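Local coordinates for protein leucine aminopeptidase 2 (PDB 2XQ0) that cleaves di- and tripeptides as a zinc-dependent aminopeptidase of the M1 family and also shows low epoxide hydrolase activity in vitro, at residues L31-N36 and S165-S170; G181-D186 and Y194-K199. All blocks are in the same frame, centred on the assembly; numbering follows the deposited sequence.

Interaction 1: L31-N36 and S165-S170; sequences LHTDLN and STFTAS
His32 sets CG anti to the backbone N (chi1 -174°), swinging its imidazole over to segment 165-170, where Thr166 and Thr168 each hold OG1 between their own backbone N and carbonyl carbon, chi1 55° and 41°. Both hydroxyls thereby meet the edge of the ring, one at each nitrogen, across two neighbouring parallel strands of the large mixed sheet in the N-terminal M1 domain. His32 ND1 lies 2.8 Å from Thr166 OG1, a hydrogen bond in which either atom could be the donor. At the other nitrogen, His32 NE2 donates to Thr168 OG1 at 2.9 Å, nearly in the imidazole plane. These two bonds fix the ring's rotation. Thr168 OG1 in turn donates to Asp34 OD1, 2.7 Å away on the anti side of the carboxylate and tilted out of its plane, which extends the chain of hydrogen bonds. The imidazole suits this place because it has a polar atom at each end of one edge.

The other face, carrying Thr33, Leu35, Phe167 and Ala169, is mainly apolar. Thr33 lays its CB over a face of the Phe167 ring, 3.9 Å from the centroid, in a CH-pi contact, and Leu35 CD1 packs against Phe167 CD2, while small Ala169 lets the Leu35 CB come close. Strand 45-56 flanks 31-36 beyond, and Leu31 and His32 both face its Gln53 in a classic beta bulge. Between the paired strands the backbones alternate donors and acceptors, and Thr166 O is gripped from opposite faces of its plane by Thr33 N and Ser165 OG, the latter at 2.7 Å.

Interaction 2: G181-D186 and Y194-K199; sequences GIRIED and YRFEQK
Tyr194 brings the CD1 edge of its ring over one face of the Arg183 guanidinium, Tyr194 CD1 3.4 Å from Arg183 NH2 and the two planes 54° apart. Nearer the backbone, Arg183 CD reaches Phe196 CE1 at 3.6 Å, so the stem touches the Phe196 ring and the head meets the edge of Tyr194; a long chain with an apolar stem and a flat cationic head suits both. The bend at chi2 (82°) turns the chain back along strand 194-199 to Tyr194. Within segment 181-186, Arg183 NH2 also makes a salt bridge to Asp186 OD2, whose short length is doubtful because Asp186 is poorly ordered. Arg183 NE donates to a water that also accepts from Arg195 N. Were Arg183 an alanine, the Tyr194 edge and the Phe196 ring would probably lose this contact and the water one of its donors.

What sets these side chains in place is the backbone. Ile182 and Glu197 exchange two bonds, Ile182 N to Glu197 O and Glu197 N to Ile182 O, both 2.8 Å, and Ile184 N donates to Arg195 O from above the carbonyl plane. Gly181 fits because a CB would clash with Glu197 O. Further out, Phe179 meets the ring of Phe196, and Gln198 NE2 binds Asn280 OD1 and Ser180 O. This is an antiparallel beta hairpin, whose short strand 182-183 forms an outermost edge of the large mixed sheet of the M1 N-terminal domain.

How the interactions relate
Interactions 1 and 2 are neighbouring pairings in one mixed sheet, their centres about 11 Å apart, and all four segments belong to the M1 N-terminal domain. Strand order runs 28-40, 165-172, 193-199, 182-183, so segments 165-170 and 194-199 are adjacent antiparallel strands: Phe167 O and Gln198 N lie 2.8 Å apart and Ala169 O and Phe196 N 2.9 Å, both probable hydrogen bonds. Along the chain they come in series, interaction 1 closing before interaction 2 opens. Interaction 1 joins residues far apart in sequence, whereas interaction 2 is a local hairpin. Strand 165-172, paired with 28-40 on one side and 193-199 on the other, ties that hairpin to the rest of the domain's sheet.

Interaction 1: L31-N36 and S165-S170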
loop_
_atom_site.group_PDB
_atom_site.type_symbol
_atom_site.label_atom_id
_atom_site.label_comp_id
_atom_site.label_asym_id
_atom_site.label_seq_id
_atom_site.Cartn_x
_atom_site.Cartn_y
_atom_site.Cartn_z
ATOM N N LEU A 31 -13.378 -13.206 -20.012
ATOM C CA LEU A 31 -14.753 -13.245 -19.532
ATOM C C LEU A 31 -14.879 -13.851 -18.142
ATOM O O LEU A 31 -15.811 -13.537 -17.418
ATOM C CB LEU A 31 -15.611 -14.031 -20.519
ATOM C CG LEU A 31 -15.420 -13.518 -21.953
ATOM C CD1 LEU A 31 -16.254 -14.311 -22.931
ATOM C CD2 LEU A 31 -15.734 -12.022 -22.014
ATOM N N HIS A 32 -13.948 -14.730 -17.775
ATOM C CA HIS A 32 -13.973 -15.363 -16.455
ATOM C C HIS A 32 -12.665 -16.095 -16.201
ATOM O O HIS A 32 -12.051 -16.617 -17.140
ATOM C CB HIS A 32 -15.141 -16.348 -16.335
ATOM C CG HIS A 32 -15.293 -16.917 -14.957
ATOM N ND1 HIS A 32 -15.842 -16.202 -13.917
ATOM C CD2 HIS A 32 -14.932 -18.118 -14.442
ATOM C CE1 HIS A 32 -15.820 -16.935 -12.818
ATOM N NE2 HIS A 32 -15.271 -18.103 -13.110
ATOM N N THR A 33 -12.248 -16.132 -14.939
ATOM C CA THR A 33 -11.030 -16.827 -14.508
ATOM C C THR A 33 -11.314 -17.743 -13.327
ATOM O O THR A 33 -11.832 -17.311 -12.296
ATOM C CB THR A 33 -9.937 -15.846 -14.059
ATOM O OG1 THR A 33 -9.677 -14.904 -15.103
ATOM C CG2 THR A 33 -8.645 -16.591 -13.711
ATOM N N ASP A 34 -10.955 -19.009 -13.455
ATOM C CA ASP A 34 -11.159 -19.929 -12.346
ATOM C C ASP A 34 -9.811 -20.458 -11.881
ATOM O O ASP A 34 -9.003 -20.903 -12.702
ATOM C CB ASP A 34 -12.080 -21.079 -12.775
ATOM C CG ASP A 34 -12.257 -22.143 -11.686
ATOM O OD1 ASP A 34 -12.758 -21.830 -10.575
ATOM O OD2 ASP A 34 -11.908 -23.312 -11.958
ATOM N N LEU A 35 -9.571 -20.389 -10.574
ATOM C CA LEU A 35 -8.342 -20.898 -9.978
ATOM C C LEU A 35 -8.655 -22.189 -9.218
ATOM O O LEU A 35 -9.527 -22.212 -8.366
ATOM C CB LEU A 35 -7.726 -19.846 -9.041
ATOM C CG LEU A 35 -7.175 -18.598 -9.727
ATOM C CD1 LEU A 35 -7.006 -17.405 -8.768
ATOM C CD2 LEU A 35 -5.853 -18.935 -10.423
ATOM N N ASN A 36 -7.952 -23.268 -9.544
ATOM C CA ASN A 36 -8.160 -24.540 -8.879
ATOM C C ASN A 36 -6.822 -24.957 -8.290
ATOM O O ASN A 36 -5.962 -25.493 -8.989
ATOM C CB ASN A 36 -8.702 -25.571 -9.879
ATOM C CG ASN A 36 -8.867 -26.945 -9.270
ATOM O OD1 ASN A 36 -8.629 -27.143 -8.084
ATOM N ND2 ASN A 36 -9.267 -27.911 -10.091
ATOM N N SER A 165 -11.481 -9.330 -14.533
ATOM C CA SER A 165 -12.227 -10.561 -14.764
ATOM C C SER A 165 -12.895 -10.980 -13.474
ATOM O O SER A 165 -12.327 -10.786 -12.409
ATOM C CB SER A 165 -11.240 -11.661 -15.160
ATOM O OG SER A 165 -11.865 -12.918 -15.230
ATOM N N THR A 166 -14.097 -11.550 -13.562
ATOM C CA THR A 166 -14.656 -12.259 -12.432
ATOM C C THR A 166 -13.791 -13.492 -12.136
ATOM O O THR A 166 -13.105 -14.014 -13.035
ATOM C CB THR A 166 -16.107 -12.678 -12.718
ATOM O OG1 THR A 166 -16.148 -13.446 -13.929
ATOM C CG2 THR A 166 -16.978 -11.436 -12.902
ATOM N N PHE A 167 -13.815 -13.946 -10.883
ATOM C CA PHE A 167 -13.088 -15.147 -10.470
ATOM C C PHE A 167 -13.968 -16.132 -9.712
ATOM O O PHE A 167 -14.872 -15.748 -8.978
ATOM C CB PHE A 167 -11.919 -14.810 -9.538
ATOM C CG PHE A 167 -10.719 -14.262 -10.228
ATOM C CD1 PHE A 167 -10.685 -12.940 -10.634
ATOM C CD2 PHE A 167 -9.592 -15.049 -10.417
ATOM C CE1 PHE A 167 -9.570 -12.429 -11.254
ATOM C CE2 PHE A 167 -8.462 -14.541 -11.052
ATOM C CZ PHE A 167 -8.450 -13.233 -11.470
ATOM N N THR A 168 -13.680 -17.411 -9.891
ATOM C CA THR A 168 -14.072 -18.422 -8.917
ATOM C C THR A 168 -12.772 -19.068 -8.467
ATOM O O THR A 168 -11.788 -19.046 -9.204
ATOM C CB THR A 168 -14.988 -19.492 -9.534
ATOM O OG1 THR A 168 -14.512 -19.823 -10.839
ATOM C CG2 THR A 168 -16.419 -18.977 -9.649
ATOM N N ALA A 169 -12.761 -19.662 -7.280
ATOM C CA ALA A 169 -11.537 -20.279 -6.789
ATOM C C ALA A 169 -11.825 -21.425 -5.842
ATOM O O ALA A 169 -12.626 -21.287 -4.918
ATOM C CB ALA A 169 -10.656 -19.239 -6.099
ATOM N N SER A 170 -11.167 -22.557 -6.065
ATOM C CA SER A 170 -11.186 -23.622 -5.076
ATOM C C SER A 170 -9.774 -23.803 -4.598
ATOM O O SER A 170 -8.851 -23.932 -5.406
ATOM C CB SER A 170 -11.694 -24.929 -5.668
ATOM O OG SER A 170 -12.967 -24.734 -6.242
HETATM O O HOH W 1 -15.596 -10.773 -16.378
#

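Interaction 2: G181-D186 and Y194-K199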
loop_
_atom_site.group_PDB
_atom_site.type_symbol
_atom_site.label_atom_id
_atom_site.label_comp_id
_atom_site.label_asym_id
_atom_site.label_seq_id
_atom_site.Cartn_x
_atom_site.Cartn_y
_atom_site.Cartn_z
ATOM N N GLY A 181 -12.414 -12.861 -2.183
ATOM C CA GLY A 181 -13.733 -13.089 -2.729
ATOM C C GLY A 181 -14.661 -13.544 -1.623
ATOM O O GLY A 181 -14.262 -13.649 -0.471
ATOM N N ILE A 182 -15.910 -13.817 -1.979
ATOM C CA ILE A 182 -16.902 -14.221 -0.999
ATOM C C ILE A 182 -16.932 -15.735 -0.928
ATOM O O ILE A 182 -17.028 -16.420 -1.937
ATOM C CB ILE A 182 -18.296 -13.651 -1.321
ATOM C CG1 ILE A 182 -18.238 -12.114 -1.274
ATOM C CG2 ILE A 182 -19.333 -14.185 -0.329
ATOM C CD1 ILE A 182 -19.537 -11.415 -1.574
ATOM N N ARG A 183 -16.783 -16.251 0.277
ATOM C CA ARG A 183 -16.774 -17.684 0.496
ATOM C C ARG A 183 -18.109 -18.290 0.115
ATOM O O ARG A 183 -19.162 -17.730 0.418
ATOM C CB ARG A 183 -16.481 -17.949 1.966
ATOM C CG ARG A 183 -16.446 -19.398 2.337
ATOM C CD ARG A 183 -15.107 -20.020 2.021
ATOM N NE ARG A 183 -15.120 -21.408 2.458
ATOM C CZ ARG A 183 -14.887 -21.790 3.710
ATOM N NH1 ARG A 183 -14.586 -20.892 4.628
ATOM N NH2 ARG A 183 -14.935 -23.075 4.033
ATOM N N ILE A 184 -18.066 -19.421 -0.580
ATOM C CA ILE A 184 -19.251 -20.239 -0.800
ATOM C C ILE A 184 -19.332 -21.208 0.374
ATOM O O ILE A 184 -18.529 -22.131 0.482
ATOM C CB ILE A 184 -19.166 -20.986 -2.128
ATOM C CG1 ILE A 184 -19.151 -19.976 -3.275
ATOM C CG2 ILE A 184 -20.334 -21.948 -2.270
ATOM C CD1 ILE A 184 -18.754 -20.559 -4.606
ATOM N N GLU A 185 -20.308 -20.983 1.249
ATOM C CA GLU A 185 -20.257 -21.449 2.643
ATOM C C GLU A 185 -20.278 -22.957 2.909
ATOM O O GLU A 185 -20.695 -23.753 2.069
ATOM C CB GLU A 185 -21.343 -20.752 3.473
ATOM C CG GLU A 185 -21.119 -19.252 3.626
ATOM C CD GLU A 185 -22.241 -18.556 4.376
ATOM O OE1 GLU A 185 -23.297 -19.188 4.603
ATOM O OE2 GLU A 185 -22.067 -17.371 4.736
ATOM N N ASP A 186 -19.822 -23.322 4.107
ATOM C CA ASP A 186 -19.730 -24.715 4.533
ATOM C C ASP A 186 -20.995 -25.169 5.252
ATOM O O ASP A 186 -20.929 -25.923 6.225
ATOM C CB ASP A 186 -18.528 -24.914 5.461
ATOM C CG ASP A 186 -17.204 -24.882 4.723
ATOM O OD1 ASP A 186 -17.210 -24.916 3.473
ATOM O OD2 ASP A 186 -16.156 -24.829 5.400
ATOM N N TYR A 194 -11.652 -24.933 0.152
ATOM C CA TYR A 194 -12.293 -23.645 0.342
ATOM C C TYR A 194 -12.664 -23.046 -1.014
ATOM O O TYR A 194 -11.790 -22.812 -1.852
ATOM C CB TYR A 194 -11.349 -22.717 1.115
ATOM C CG TYR A 194 -10.956 -23.306 2.451
ATOM C CD1 TYR A 194 -11.584 -22.898 3.624
ATOM C CD2 TYR A 194 -9.983 -24.304 2.534
ATOM C CE1 TYR A 194 -11.246 -23.439 4.834
ATOM C CE2 TYR A 194 -9.635 -24.852 3.748
ATOM C CZ TYR A 194 -10.274 -24.419 4.891
ATOM O OH TYR A 194 -9.938 -24.973 6.104
ATOM N N ARG A 195 -13.960 -22.805 -1.225
ATOM C CA ARG A 195 -14.437 -22.237 -2.489
ATOM C C ARG A 195 -14.873 -20.791 -2.306
ATOM O O ARG A 195 -15.428 -20.431 -1.256
ATOM C CB ARG A 195 -15.586 -23.065 -3.057
ATOM C CG ARG A 195 -15.230 -24.522 -3.300
ATOM C CD ARG A 195 -16.411 -25.255 -3.903
ATOM N NE ARG A 195 -16.119 -26.662 -4.152
ATOM C CZ ARG A 195 -15.507 -27.117 -5.243
ATOM N NH1 ARG A 195 -15.114 -26.273 -6.188
ATOM N NH2 ARG A 195 -15.288 -28.414 -5.390
ATOM N N PHE A 196 -14.610 -19.960 -3.318
ATOM C CA PHE A 196 -14.894 -18.522 -3.234
ATOM C C PHE A 196 -15.405 -18.043 -4.571
ATOM O O PHE A 196 -15.175 -18.676 -5.597
ATOM C CB PHE A 196 -13.624 -17.712 -2.931
ATOM C CG PHE A 196 -12.919 -18.122 -1.683
ATOM C CD1 PHE A 196 -13.208 -17.508 -0.470
ATOM C CD2 PHE A 196 -11.955 -19.115 -1.713
ATOM C CE1 PHE A 196 -12.560 -17.878 0.681
ATOM C CE2 PHE A 196 -11.301 -19.500 -0.554
ATOM C CZ PHE A 196 -11.599 -18.873 0.644
ATOM N N GLU A 197 -16.042 -16.887 -4.565
ATOM C CA GLU A 197 -16.487 -16.261 -5.799
ATOM C C GLU A 197 -16.203 -14.763 -5.713
ATOM O O GLU A 197 -16.476 -14.143 -4.679
ATOM C CB GLU A 197 -17.987 -16.486 -5.934
ATOM C CG GLU A 197 -18.520 -16.308 -7.318
ATOM C CD GLU A 197 -19.950 -16.790 -7.427
ATOM O OE1 GLU A 197 -20.685 -16.691 -6.413
ATOM O OE2 GLU A 197 -20.325 -17.270 -8.524
ATOM N N GLN A 198 -15.645 -14.181 -6.776
ATOM C CA GLN A 198 -15.495 -12.728 -6.850
ATOM C C GLN A 198 -16.342 -12.298 -8.027
ATOM O O GLN A 198 -15.944 -12.483 -9.171
ATOM C CB GLN A 198 -14.034 -12.301 -7.056
ATOM C CG GLN A 198 -13.856 -10.768 -7.139
ATOM C CD GLN A 198 -14.614 -10.052 -6.022
ATOM O OE1 GLN A 198 -15.722 -9.554 -6.230
ATOM N NE2 GLN A 198 -14.031 -10.029 -4.823
ATOM N N LYS A 199 -17.542 -11.792 -7.757
ATOM C CA LYS A 199 -18.490 -11.513 -8.836
ATOM C C LYS A 199 -18.309 -10.128 -9.476
ATOM O O LYS A 199 -18.895 -9.848 -10.520
ATOM C CB LYS A 199 -19.940 -11.740 -8.380
ATOM C CG LYS A 199 -20.203 -13.155 -7.882
ATOM C CD LYS A 199 -21.664 -13.585 -8.045
ATOM C CE LYS A 199 -22.530 -13.124 -6.889
ATOM N NZ LYS A 199 -23.855 -13.821 -6.881
HETATM O O HOH W 2 -15.908 -23.830 1.039
#